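Side-chain contacts in MutT/nudix family protein (Enterococcus faecalis, PDB 2FML), which is of unknown function but combines a Nudix domain with an NrtR-type winged helix, consistent with a transcriptional regulator that senses or hydrolyses a nucleotide derivative: residues D43-C48 against L56-I61; A73-F78 against E95-V100; S88-T93 against E104-L109; T125-A130 against S187-K192; D170-A175 against A193-V198. One frame throughout, in Å; residues are numbered along the deposited sequence.

Contact 1 (D43-C48 against L56-I61); sequences DMVLLC and LKVLLI
C48 and K57 are joined twice through their backbones: C48 N donates to K57 O and K57 N to C48 O, each bond 3.1 Å long, which makes them an antiparallel hydrogen-bonded pair. Further along, L59 N donates to L46 O over 3.1 Å. Past that point the strands diverge and a water bridges them, accepting from L46 N and donating to M44 O and to L59 O, the last at 2.6 Å. In the non-hydrogen-bonded pair L47-V58, weaker CA-H...O contacts run from V58 CA to L46 O and from L47 CA to K57 O.

These bonds zip up a beta hairpin of strands 39-50 and 55-63 within the mixed sheet of the Nudix fold; the two segments run at 150° to each other, in keeping with the splay.

Apolar contacts occupy both faces. On one, L47 CD2 packs 3.8 Å from V58 CB, while V58 CG2, set anti to its own backbone N, comes within 4.1 Å of V45 CG1; V45 in turn meets helix 186-200 at A193. On the other, L46 and L59 lie side by side and point the same way, CD1 to CD1 3.7 Å, with helix 85-97 beyond them at T93 and T97. C48 SG rests 3.8 Å from K57 CB, and the lysine chain then runs on, extended, to a salt bridge between NZ and E134.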
# COMPACT_ATOMS: atom_id res chain seq x y z
N ASP A 43 7.99 9.54 0.27
CA ASP A 43 8.84 9.73 -0.87
C ASP A 43 7.92 9.66 -2.09
O ASP A 43 6.88 8.92 -2.09
CB ASP A 43 9.89 8.60 -0.96
CG ASP A 43 11.08 8.85 -0.03
OD1 ASP A 43 11.93 9.72 -0.37
OD2 ASP A 43 11.16 8.22 1.07
N MSE A 44 8.31 10.36 -3.14
CA MSE A 44 7.43 10.54 -4.28
C MSE A 44 8.11 10.13 -5.56
O MSE A 44 9.21 10.60 -5.84
CB MSE A 44 6.98 11.99 -4.33
CG MSE A 44 6.30 12.42 -5.57
SE MSE A 44 4.43 11.72 -5.72
CE MSE A 44 4.80 10.63 -7.02
N VAL A 45 7.45 9.23 -6.32
CA VAL A 45 7.95 8.84 -7.66
C VAL A 45 7.12 9.57 -8.70
O VAL A 45 5.97 9.25 -8.88
CB VAL A 45 7.96 7.33 -7.92
CG1 VAL A 45 8.50 7.06 -9.35
CG2 VAL A 45 8.80 6.54 -6.84
N LEU A 46 7.72 10.58 -9.33
CA LEU A 46 7.09 11.38 -10.37
C LEU A 46 7.58 10.94 -11.73
O LEU A 46 8.76 10.99 -12.00
CB LEU A 46 7.39 12.89 -10.19
CG LEU A 46 6.89 13.57 -8.92
CD1 LEU A 46 7.30 15.03 -9.00
CD2 LEU A 46 5.38 13.49 -8.89
N LEU A 47 6.63 10.54 -12.58
CA LEU A 47 6.89 10.01 -13.89
C LEU A 47 6.19 10.89 -14.89
O LEU A 47 5.04 11.28 -14.70
CB LEU A 47 6.31 8.61 -14.01
CG LEU A 47 6.94 7.52 -13.18
CD1 LEU A 47 6.26 6.20 -13.51
CD2 LEU A 47 8.47 7.47 -13.37
N CYS A 48 6.91 11.22 -15.95
CA CYS A 48 6.31 11.94 -17.06
C CYS A 48 6.72 11.26 -18.37
O CYS A 48 7.48 10.28 -18.37
CB CYS A 48 6.71 13.44 -17.00
SG CYS A 48 8.42 13.81 -17.37
N LEU A 56 10.34 8.33 -21.39
CA LEU A 56 9.88 8.33 -20.01
C LEU A 56 10.94 9.05 -19.17
O LEU A 56 12.13 8.88 -19.39
CB LEU A 56 9.71 6.93 -19.47
CG LEU A 56 8.63 5.98 -19.97
CD1 LEU A 56 8.83 4.62 -19.25
CD2 LEU A 56 7.22 6.50 -19.71
N LYS A 57 10.50 9.87 -18.24
CA LYS A 57 11.45 10.50 -17.33
C LYS A 57 10.97 10.33 -15.89
O LYS A 57 9.79 10.11 -15.64
CB LYS A 57 11.68 11.98 -17.68
CG LYS A 57 11.91 12.29 -19.14
CD LYS A 57 12.78 13.51 -19.34
CE LYS A 57 12.82 13.90 -20.81
NZ LYS A 57 13.57 15.17 -21.15
N VAL A 58 11.90 10.41 -14.94
CA VAL A 58 11.59 10.31 -13.53
C VAL A 58 12.35 11.44 -12.80
O VAL A 58 13.48 11.74 -13.16
CB VAL A 58 11.96 8.91 -12.97
CG1 VAL A 58 13.47 8.63 -13.16
CG2 VAL A 58 11.50 8.78 -11.46
N LEU A 59 11.70 12.10 -11.85
CA LEU A 59 12.33 13.23 -11.17
C LEU A 59 13.22 12.73 -10.02
O LEU A 59 12.76 11.91 -9.20
CB LEU A 59 11.26 14.20 -10.64
CG LEU A 59 11.73 15.53 -10.08
CD1 LEU A 59 10.56 16.43 -9.90
CD2 LEU A 59 12.39 15.23 -8.71
N LEU A 60 14.46 13.20 -9.97
CA LEU A 60 15.43 12.87 -8.88
C LEU A 60 15.98 14.18 -8.36
O LEU A 60 16.03 15.15 -9.08
CB LEU A 60 16.60 12.01 -9.35
CG LEU A 60 16.31 10.61 -9.88
CD1 LEU A 60 17.60 9.85 -10.21
CD2 LEU A 60 15.45 9.80 -8.84
N ILE A 61 16.42 14.20 -7.11
CA ILE A 61 17.09 15.37 -6.56
C ILE A 61 18.43 14.89 -6.11
O ILE A 61 18.58 13.72 -5.74
CB ILE A 61 16.36 15.95 -5.31
CG1 ILE A 61 16.26 14.87 -4.21
CG2 ILE A 61 15.02 16.51 -5.68
CD1 ILE A 61 16.28 15.39 -2.77
O HOH W 1 10.28 11.43 -8.42

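Contact 2 (A73-F78 against E95-V100); sequences ALPGGF and EETGVV
E96 turns its carboxylate to the backbone of G76 and T97 sets its methyl against the ring of P75, two touches that bring the end of the Nudix box, residues 77-98, back to the residues just before it begins. In catalytically active relatives glutamates of this helix hold divalent metal ions; whether they do so here is not established.

The polar part is one hydrogen bond, G76 N to E96 OE1 at 3.2 Å, with an N-H...O angle of 147°. G76 N comes in above the carboxylate plane, 51° out of it. The same OE1 lies 3.4 Å from G76 O, but both are acceptors and do not bond to each other.

The apolar part is a methyl against a ring. With chi1 at 67°, T97 has OG1 tucked between its backbone N and carbonyl carbon, and CG2 faces the proline, 3.9 Å from P75 CB. Both residues also back onto L59 of strand 55-63, which closes that side.

T97 OG1, meanwhile, looks back into the chain. It is hydrogen-bonded to T93 O one helical turn earlier, and where G98 leaves the helix with positive phi it closes an ST turn, accepting from V99 N at 3.2 Å.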
# COMPACT_ATOMS: atom_id res chain seq x y z
N ALA A 73 18.39 10.94 -5.32
CA ALA A 73 17.40 10.42 -4.42
C ALA A 73 16.01 10.80 -4.94
O ALA A 73 15.89 11.75 -5.68
CB ALA A 73 17.63 11.02 -3.00
N LEU A 74 14.96 10.09 -4.53
CA LEU A 74 13.59 10.67 -4.67
C LEU A 74 13.39 11.87 -3.77
O LEU A 74 14.00 11.97 -2.68
CB LEU A 74 12.47 9.63 -4.42
CG LEU A 74 12.59 8.33 -5.27
CD1 LEU A 74 11.79 7.17 -4.66
CD2 LEU A 74 12.19 8.55 -6.77
N PRO A 75 12.53 12.81 -4.20
CA PRO A 75 12.14 13.87 -3.28
C PRO A 75 11.29 13.26 -2.16
O PRO A 75 10.55 12.34 -2.42
CB PRO A 75 11.29 14.79 -4.16
CG PRO A 75 10.80 13.92 -5.27
CD PRO A 75 11.87 12.92 -5.51
N GLY A 76 11.41 13.72 -0.92
CA GLY A 76 10.53 13.24 0.16
C GLY A 76 10.94 13.86 1.48
O GLY A 76 11.83 14.69 1.52
N GLY A 77 10.32 13.47 2.57
CA GLY A 77 10.64 14.12 3.82
C GLY A 77 9.76 13.64 4.92
O GLY A 77 8.98 12.71 4.76
N PHE A 78 9.90 14.29 6.05
CA PHE A 78 9.25 13.92 7.30
C PHE A 78 7.79 14.35 7.33
O PHE A 78 7.45 15.46 6.99
CB PHE A 78 10.06 14.51 8.49
CG PHE A 78 11.34 13.77 8.72
CD1 PHE A 78 11.38 12.66 9.58
CD2 PHE A 78 12.50 14.12 8.03
CE1 PHE A 78 12.58 11.88 9.78
CE2 PHE A 78 13.71 13.36 8.22
CZ PHE A 78 13.72 12.22 9.10
N GLU A 95 7.78 21.77 -1.90
CA GLU A 95 8.89 22.51 -1.23
C GLU A 95 10.21 22.17 -1.90
O GLU A 95 11.04 23.09 -2.11
CB GLU A 95 9.00 22.19 0.29
CG GLU A 95 7.63 22.16 1.05
CD GLU A 95 7.64 22.54 2.57
OE1 GLU A 95 8.35 21.85 3.34
OE2 GLU A 95 6.86 23.49 2.95
N GLU A 96 10.38 20.87 -2.26
CA GLU A 96 11.63 20.34 -2.85
C GLU A 96 11.81 20.45 -4.36
O GLU A 96 12.94 20.46 -4.82
CB GLU A 96 11.88 18.89 -2.43
CG GLU A 96 11.81 18.69 -0.93
CD GLU A 96 12.72 17.58 -0.40
OE1 GLU A 96 12.92 16.53 -1.09
OE2 GLU A 96 13.23 17.78 0.74
N THR A 97 10.70 20.54 -5.12
CA THR A 97 10.76 20.46 -6.59
C THR A 97 10.02 21.58 -7.28
O THR A 97 10.20 21.76 -8.50
CB THR A 97 10.14 19.12 -7.15
OG1 THR A 97 8.73 19.12 -6.92
CG2 THR A 97 10.79 17.88 -6.54
N GLY A 98 9.16 22.28 -6.54
CA GLY A 98 8.30 23.30 -7.11
C GLY A 98 7.03 22.77 -7.76
O GLY A 98 6.20 23.52 -8.17
N VAL A 99 6.84 21.48 -7.81
CA VAL A 99 5.71 20.91 -8.56
C VAL A 99 4.44 20.82 -7.70
O VAL A 99 4.47 20.33 -6.54
CB VAL A 99 6.09 19.57 -9.16
CG1 VAL A 99 4.98 19.07 -10.10
CG2 VAL A 99 7.44 19.71 -9.87
N VAL A 100 3.35 21.36 -8.26
CA VAL A 100 2.02 21.27 -7.67
C VAL A 100 1.23 20.11 -8.33
O VAL A 100 0.91 20.18 -9.52
CB VAL A 100 1.26 22.61 -7.79
CG1 VAL A 100 -0.05 22.54 -7.05
CG2 VAL A 100 2.10 23.78 -7.28

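Contact 3 (S88-T93 against E104-L109); sequences SVLRET and ENIEQL
V89 and L90 meet I106 in a purely aliphatic, partly buried contact, where the helix of the Nudix box, 85-97, lies against strand 106-112 near one edge of the sheet. The chain between them leaves the helix, passes through a short 3-10 stretch and returns as that strand.

I106 does most of the reaching. Its chi1 of 65° sets CG1 between the backbone N and the carbonyl carbon, and from there the chain runs out nearly straight to CD1. That methyl meets V89 tip to tip, 3.8 Å from CG1, and also lies 3.7 Å from L90 CD2. L90 comes in at a slant from the neighbouring position on the helix, and the same CD2 touches the second branch of the isoleucine, I106 CG2, at 3.9 Å. One methyl of L90 thus touches both branches, whereas V89 meets the end of one.

V89 has a second task: its other methyl, CG2, lies 3.7 Å from M44 CB in strand 39-50. I106 leans likewise on Y128 of strand 123-131, and L90 on I101 of the connecting loop. The polar side of the helix faces elsewhere, where R91 forms salt bridges with E83 and E95, both in the Nudix box.

Inside the helix, the carbonyl of V89 is gripped twice by T93. The backbone N reaches V89 O at 3.0 Å from one face of the carbonyl plane, and T93 OG1 donates to it from the opposite face at 2.6 Å.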
# COMPACT_ATOMS: atom_id res chain seq x y z
N SER A 88 1.33 15.35 3.34
CA SER A 88 2.75 15.54 3.55
C SER A 88 3.54 15.37 2.21
O SER A 88 4.47 16.16 1.88
CB SER A 88 3.22 14.56 4.68
OG SER A 88 4.59 14.76 4.99
N VAL A 89 3.18 14.35 1.43
CA VAL A 89 3.94 14.08 0.19
C VAL A 89 3.74 15.19 -0.84
O VAL A 89 4.67 15.54 -1.58
CB VAL A 89 3.73 12.65 -0.40
CG1 VAL A 89 2.36 12.51 -1.13
CG2 VAL A 89 4.93 12.27 -1.29
N LEU A 90 2.53 15.75 -0.87
CA LEU A 90 2.25 16.89 -1.70
C LEU A 90 2.96 18.18 -1.30
O LEU A 90 3.39 18.91 -2.17
CB LEU A 90 0.73 17.17 -1.78
CG LEU A 90 -0.32 16.11 -2.18
CD1 LEU A 90 -1.72 16.81 -2.12
CD2 LEU A 90 -0.04 15.52 -3.49
N ARG A 91 3.05 18.44 -0.00
CA ARG A 91 3.81 19.57 0.58
C ARG A 91 5.34 19.42 0.34
O ARG A 91 5.99 20.38 -0.09
CB ARG A 91 3.54 19.56 2.08
CG ARG A 91 3.81 20.84 2.86
CD ARG A 91 3.96 20.45 4.30
NE ARG A 91 5.36 20.23 4.46
CZ ARG A 91 5.98 19.22 5.02
NH1 ARG A 91 5.38 18.18 5.58
NH2 ARG A 91 7.27 19.29 5.01
N GLU A 92 5.89 18.24 0.60
CA GLU A 92 7.33 17.95 0.35
C GLU A 92 7.75 18.01 -1.09
O GLU A 92 8.83 18.48 -1.40
CB GLU A 92 7.74 16.62 0.95
CG GLU A 92 7.77 16.65 2.47
CD GLU A 92 8.98 17.44 3.06
OE1 GLU A 92 9.98 17.72 2.36
OE2 GLU A 92 8.93 17.74 4.27
N THR A 93 6.87 17.57 -1.99
CA THR A 93 7.15 17.61 -3.42
C THR A 93 7.18 19.06 -3.90
O THR A 93 8.09 19.45 -4.62
CB THR A 93 6.12 16.79 -4.22
OG1 THR A 93 6.17 15.45 -3.75
CG2 THR A 93 6.35 16.88 -5.80
N GLU A 104 -6.03 13.76 -5.95
CA GLU A 104 -6.79 12.89 -6.80
C GLU A 104 -5.85 12.29 -7.83
O GLU A 104 -6.17 11.25 -8.40
CB GLU A 104 -7.93 13.66 -7.50
CG GLU A 104 -8.24 15.07 -6.97
CD GLU A 104 -9.15 15.10 -5.71
OE1 GLU A 104 -10.37 15.45 -5.84
OE2 GLU A 104 -8.65 14.82 -4.58
N ASN A 105 -4.69 12.92 -8.03
CA ASN A 105 -3.68 12.47 -9.03
C ASN A 105 -2.42 11.71 -8.53
O ASN A 105 -1.49 11.38 -9.30
CB ASN A 105 -3.31 13.64 -9.91
CG ASN A 105 -4.48 14.08 -10.78
OD1 ASN A 105 -4.64 13.59 -11.89
ND2 ASN A 105 -5.34 14.94 -10.25
N ILE A 106 -2.42 11.39 -7.25
CA ILE A 106 -1.38 10.57 -6.70
C ILE A 106 -1.97 9.21 -6.30
O ILE A 106 -3.16 9.13 -6.00
CB ILE A 106 -0.63 11.26 -5.53
CG1 ILE A 106 -1.58 11.48 -4.32
CG2 ILE A 106 -0.03 12.53 -6.04
CD1 ILE A 106 -0.88 11.95 -2.98
N GLU A 107 -1.14 8.17 -6.30
CA GLU A 107 -1.55 6.95 -5.68
C GLU A 107 -0.49 6.48 -4.68
O GLU A 107 0.69 6.56 -4.94
CB GLU A 107 -1.86 5.84 -6.74
CG GLU A 107 -0.60 5.25 -7.48
CD GLU A 107 -0.97 4.35 -8.72
OE1 GLU A 107 -1.40 4.93 -9.76
OE2 GLU A 107 -0.85 3.09 -8.62
N GLN A 108 -0.94 5.93 -3.56
CA GLN A 108 -0.00 5.35 -2.62
C GLN A 108 0.66 4.12 -3.25
O GLN A 108 -0.01 3.32 -3.90
CB GLN A 108 -0.68 5.03 -1.31
CG GLN A 108 0.23 5.10 -0.18
CD GLN A 108 -0.48 4.82 1.09
OE1 GLN A 108 -0.99 5.74 1.79
NE2 GLN A 108 -0.48 3.57 1.47
N LEU A 109 1.98 3.99 -3.14
CA LEU A 109 2.62 2.92 -3.87
C LEU A 109 2.92 1.72 -2.91
O LEU A 109 2.46 0.58 -3.13
CB LEU A 109 3.89 3.45 -4.57
CG LEU A 109 4.93 2.47 -5.16
CD1 LEU A 109 4.35 1.62 -6.28
CD2 LEU A 109 6.18 3.23 -5.61

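Contact 4 (T125-A130 against S187-K192); sequences TVSYLA and SEIIIK
I189 crosses from helix 186-200 to strand 123-131 and meets T125 and S127 there. Its CB points at the strand, and the two branches then part. CG2, anti to the backbone N, packs 3.7 Å from S127 CB and 3.8 Å from S127 OG; the same methyl lies 3.6 Å from L74 CD1, a leucine of strand 72-78. CG1 takes the other course, anti to the carbonyl carbon with chi1 at -46°, and carries the chain out extended to CD1. There the methyl meets T125 CG2 tip to tip at 4.1 Å, a loose touch.

Both strand residues show carbon to the isoleucine while their oxygens find partners elsewhere in this buried place. T125 OG1 is hydrogen-bonded to D43 OD2 and to T41 OG1, both on strand 39-50. S127 OG, although it brushes the isoleucine methyl, is hydrogen-bonded to H110 O of strand 106-112. A glycerol, probably from the crystallisation liquor, lies about 4 Å from the T125 side chain.

Strand 123-131 runs parallel to strand 39-50 and antiparallel to strand 106-112. Helix 186-200 packs on the face that carries T125 and S127, and helix 85-97 on the opposite face, where V126 and Y128 meet it: the alpha-beta-alpha sandwich of the Nudix fold.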
# COMPACT_ATOMS: atom_id res chain seq x y z
N THR A 125 8.95 4.83 5.51
CA THR A 125 8.50 5.68 4.48
C THR A 125 7.22 5.15 3.76
O THR A 125 7.06 3.99 3.54
CB THR A 125 9.68 5.99 3.56
OG1 THR A 125 9.46 7.25 2.93
CG2 THR A 125 9.89 4.90 2.46
N VAL A 126 6.30 6.04 3.46
CA VAL A 126 5.19 5.70 2.66
C VAL A 126 5.51 6.33 1.32
O VAL A 126 5.63 7.53 1.18
CB VAL A 126 3.89 6.21 3.25
CG1 VAL A 126 2.74 5.86 2.38
CG2 VAL A 126 3.70 5.69 4.62
N SER A 127 5.75 5.50 0.34
CA SER A 127 5.99 6.05 -0.99
C SER A 127 4.68 6.21 -1.82
O SER A 127 3.72 5.50 -1.64
CB SER A 127 7.05 5.21 -1.73
OG SER A 127 6.53 3.93 -2.08
N TYR A 128 4.74 7.17 -2.73
CA TYR A 128 3.69 7.51 -3.66
C TYR A 128 4.20 7.55 -5.10
O TYR A 128 5.37 7.76 -5.33
CB TYR A 128 3.06 8.86 -3.29
CG TYR A 128 2.20 8.79 -2.06
CD1 TYR A 128 0.82 8.77 -2.17
CD2 TYR A 128 2.79 8.81 -0.75
CE1 TYR A 128 0.01 8.76 -1.02
CE2 TYR A 128 2.03 8.80 0.38
CZ TYR A 128 0.64 8.73 0.24
OH TYR A 128 -0.10 8.66 1.36
N LEU A 129 3.26 7.42 -6.04
CA LEU A 129 3.49 7.40 -7.49
C LEU A 129 2.52 8.43 -8.12
O LEU A 129 1.36 8.52 -7.73
CB LEU A 129 3.16 6.01 -8.02
CG LEU A 129 3.14 5.71 -9.52
CD1 LEU A 129 4.45 6.24 -10.21
CD2 LEU A 129 3.04 4.18 -9.69
N ALA A 130 3.01 9.24 -9.05
CA ALA A 130 2.11 10.08 -9.84
C ALA A 130 2.66 10.23 -11.23
O ALA A 130 3.91 10.19 -11.42
CB ALA A 130 1.93 11.47 -9.20
N SER A 187 16.37 2.82 -4.80
CA SER A 187 16.38 1.91 -5.96
C SER A 187 15.23 0.87 -5.88
O SER A 187 14.57 0.58 -6.92
CB SER A 187 17.73 1.18 -5.99
OG SER A 187 17.53 0.10 -5.14
N GLU A 188 14.97 0.36 -4.67
CA GLU A 188 13.83 -0.52 -4.45
C GLU A 188 12.49 0.13 -4.68
O GLU A 188 11.55 -0.52 -5.01
CB GLU A 188 13.77 -1.12 -3.02
CG GLU A 188 14.79 -2.17 -2.72
CD GLU A 188 14.93 -2.31 -1.23
OE1 GLU A 188 13.88 -2.58 -0.63
OE2 GLU A 188 16.06 -2.10 -0.67
N ILE A 189 12.40 1.39 -4.29
CA ILE A 189 11.21 2.16 -4.47
C ILE A 189 10.95 2.47 -5.98
O ILE A 189 9.82 2.38 -6.44
CB ILE A 189 11.23 3.49 -3.64
CG1 ILE A 189 11.70 3.33 -2.16
CG2 ILE A 189 9.91 4.21 -3.84
CD1 ILE A 189 11.49 4.64 -1.30
N ILE A 190 11.98 2.82 -6.74
CA ILE A 190 11.78 3.07 -8.18
C ILE A 190 11.37 1.81 -8.96
O ILE A 190 10.44 1.82 -9.80
CB ILE A 190 13.00 3.77 -8.79
CG1 ILE A 190 12.99 5.19 -8.25
CG2 ILE A 190 12.92 3.80 -10.41
CD1 ILE A 190 14.20 5.99 -8.43
N ILE A 191 12.04 0.71 -8.67
CA ILE A 191 11.68 -0.61 -9.20
C ILE A 191 10.24 -0.98 -8.81
O ILE A 191 9.46 -1.44 -9.65
CB ILE A 191 12.72 -1.66 -8.70
CG1 ILE A 191 14.09 -1.36 -9.31
CG2 ILE A 191 12.29 -3.10 -8.90
CD1 ILE A 191 14.19 -1.55 -10.72
N LYS A 192 9.87 -0.78 -7.55
CA LYS A 192 8.45 -1.02 -7.15
C LYS A 192 7.46 -0.21 -8.00
O LYS A 192 6.46 -0.75 -8.47
CB LYS A 192 8.22 -0.78 -5.65
CG LYS A 192 6.84 -1.22 -5.02
CD LYS A 192 6.71 -2.75 -4.64
CE LYS A 192 7.60 -3.27 -3.53
NZ LYS A 192 7.20 -4.78 -3.19

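Contact 5 (D170-A175 against A193-V198); sequences DLKTAA and AFNRVV
Chi1 of N195, at -76°, turns the amide out from helix 186-200 toward the carbonyl of L171, while the chi1 of F194, -169°, swings the ring alongside the same leucine. L171 sits in a tight turn just after strand 165-170, built on an Asx turn at D170, in the loop that leads from the sheet to the helix.

The polar link is a hydrogen bond from N195 ND2 to L171 O, 2.9 Å long. It lies in the carbonyl plane and almost in the amide plane too, only 4° out of it, a geometry that favours this rotation of the amide. The oxygen of the amide looks onto less: L171 CD2 is 3.7 Å from N195 OD1, and K172 NZ, whose chain bends twice and brings its end toward the helix, stays 3.9 Å from that oxygen, too long for a hydrogen bond.

L171 also carries the apolar part. Its CD2 lies 3.5 Å from F194 CD2, approaching the ring obliquely, and CD1 follows at 4.0 Å from F194 CE2. I158 of strand 157-162 touches both side chains, and the ring of F194 also meets that of F227, within the winged-helix region, so this part of the helix probably lies close to where the two domains meet.

The turn itself is held from inside. D170 OD1 accepts from K172 N at 2.7 Å, nearly along its C-O axis, and from T173 N at 3.1 Å from above the carboxylate plane; an ST turn follows, with A175 N donating to T173 OG1 at 3.0 Å.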
# COMPACT_ATOMS: atom_id res chain seq x y z
N ASP A 170 18.21 -3.45 -11.55
CA ASP A 170 17.64 -4.76 -11.88
C ASP A 170 16.17 -4.81 -11.45
O ASP A 170 15.89 -4.68 -10.26
CB ASP A 170 18.41 -5.89 -11.18
CG ASP A 170 17.98 -7.28 -11.67
OD1 ASP A 170 16.80 -7.69 -11.52
OD2 ASP A 170 18.83 -7.97 -12.25
N LEU A 171 15.27 -4.98 -12.41
CA LEU A 171 13.84 -5.06 -12.14
C LEU A 171 13.38 -6.19 -11.25
O LEU A 171 12.29 -6.09 -10.68
CB LEU A 171 12.98 -5.05 -13.42
CG LEU A 171 12.88 -3.70 -14.14
CD1 LEU A 171 12.25 -3.88 -15.52
CD2 LEU A 171 12.18 -2.58 -13.26
N LYS A 172 14.17 -7.25 -11.11
CA LYS A 172 13.76 -8.38 -10.25
C LYS A 172 14.39 -8.35 -8.85
O LYS A 172 13.77 -8.82 -7.91
CB LYS A 172 13.97 -9.76 -10.93
CG LYS A 172 13.47 -9.89 -12.39
CD LYS A 172 11.92 -9.70 -12.48
CE LYS A 172 11.45 -8.66 -13.57
NZ LYS A 172 10.11 -8.06 -13.17
N THR A 173 15.58 -7.78 -8.68
CA THR A 173 16.26 -7.79 -7.36
C THR A 173 16.55 -6.43 -6.78
O THR A 173 17.07 -6.34 -5.65
CB THR A 173 17.62 -8.43 -7.45
OG1 THR A 173 18.40 -7.61 -8.31
CG2 THR A 173 17.55 -9.89 -8.03
N ALA A 174 16.26 -5.37 -7.57
CA ALA A 174 16.61 -3.97 -7.23
C ALA A 174 18.11 -3.76 -7.09
O ALA A 174 18.51 -2.69 -6.67
CB ALA A 174 15.87 -3.49 -5.94
N ALA A 175 18.92 -4.77 -7.43
CA ALA A 175 20.38 -4.62 -7.61
C ALA A 175 20.74 -3.43 -8.50
O ALA A 175 20.08 -3.14 -9.50
CB ALA A 175 20.99 -5.89 -8.19
N ALA A 193 7.77 1.07 -8.21
CA ALA A 193 6.94 1.97 -9.03
C ALA A 193 6.89 1.52 -10.47
O ALA A 193 5.78 1.53 -11.10
CB ALA A 193 7.45 3.44 -8.93
N PHE A 194 8.05 1.10 -11.01
CA PHE A 194 8.10 0.72 -12.42
C PHE A 194 7.29 -0.56 -12.67
O PHE A 194 6.51 -0.63 -13.64
CB PHE A 194 9.57 0.58 -12.89
CG PHE A 194 9.71 0.45 -14.36
CD1 PHE A 194 9.85 1.56 -15.15
CD2 PHE A 194 9.63 -0.81 -14.98
CE1 PHE A 194 9.94 1.42 -16.56
CE2 PHE A 194 9.69 -0.97 -16.38
CZ PHE A 194 9.86 0.17 -17.17
N ASN A 195 7.51 -1.56 -11.82
CA ASN A 195 6.82 -2.86 -11.90
C ASN A 195 5.29 -2.71 -11.62
O ASN A 195 4.48 -3.44 -12.18
CB ASN A 195 7.49 -3.85 -10.92
CG ASN A 195 8.80 -4.36 -11.46
OD1 ASN A 195 9.00 -4.34 -12.67
ND2 ASN A 195 9.71 -4.81 -10.59
N ARG A 196 4.92 -1.75 -10.76
CA ARG A 196 3.52 -1.52 -10.44
C ARG A 196 2.76 -1.04 -11.68
O ARG A 196 1.63 -1.48 -11.91
CB ARG A 196 3.34 -0.51 -9.27
CG ARG A 196 1.85 -0.09 -8.99
CD ARG A 196 1.10 -1.21 -8.26
NE ARG A 196 2.01 -1.91 -7.31
CZ ARG A 196 2.12 -1.67 -6.02
NH1 ARG A 196 1.36 -0.74 -5.44
NH2 ARG A 196 2.99 -2.39 -5.31
N VAL A 197 3.37 -0.15 -12.45
CA VAL A 197 2.81 0.32 -13.73
C VAL A 197 2.65 -0.83 -14.79
O VAL A 197 1.55 -1.04 -15.34
CB VAL A 197 3.64 1.51 -14.31
CG1 VAL A 197 3.10 1.93 -15.70
CG2 VAL A 197 3.72 2.70 -13.32
N VAL A 198 3.75 -1.56 -15.08
CA VAL A 198 3.70 -2.82 -15.85
C VAL A 198 2.59 -3.79 -15.41
O VAL A 198 1.88 -4.31 -16.27
CB VAL A 198 5.05 -3.59 -15.78
CG1 VAL A 198 4.91 -4.89 -16.55
CG2 VAL A 198 6.21 -2.73 -16.32

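Contacts 1, 2 and 4 are buried, whereas contacts 3 and 5 are only partly so. Contact 1 is the one that pairs strand with strand, and backbone bonds dominate it; the other four lay a helix, or its end, against a strand or loop mainly through side chains. Helix 85-97 serves contacts 2 and 3, polar near its end and aliphatic along its middle. Helix 186-200, on the other face of the sheet, serves contacts 4 and 5: methyl packing deep inside, then a hydrogen bond from an asparagine side chain nearer the surface. Strand 39-50 ties contacts 1, 2 and 4 together, with backbone hydrogen bonds from M44 to P75 and from V45 to Y128.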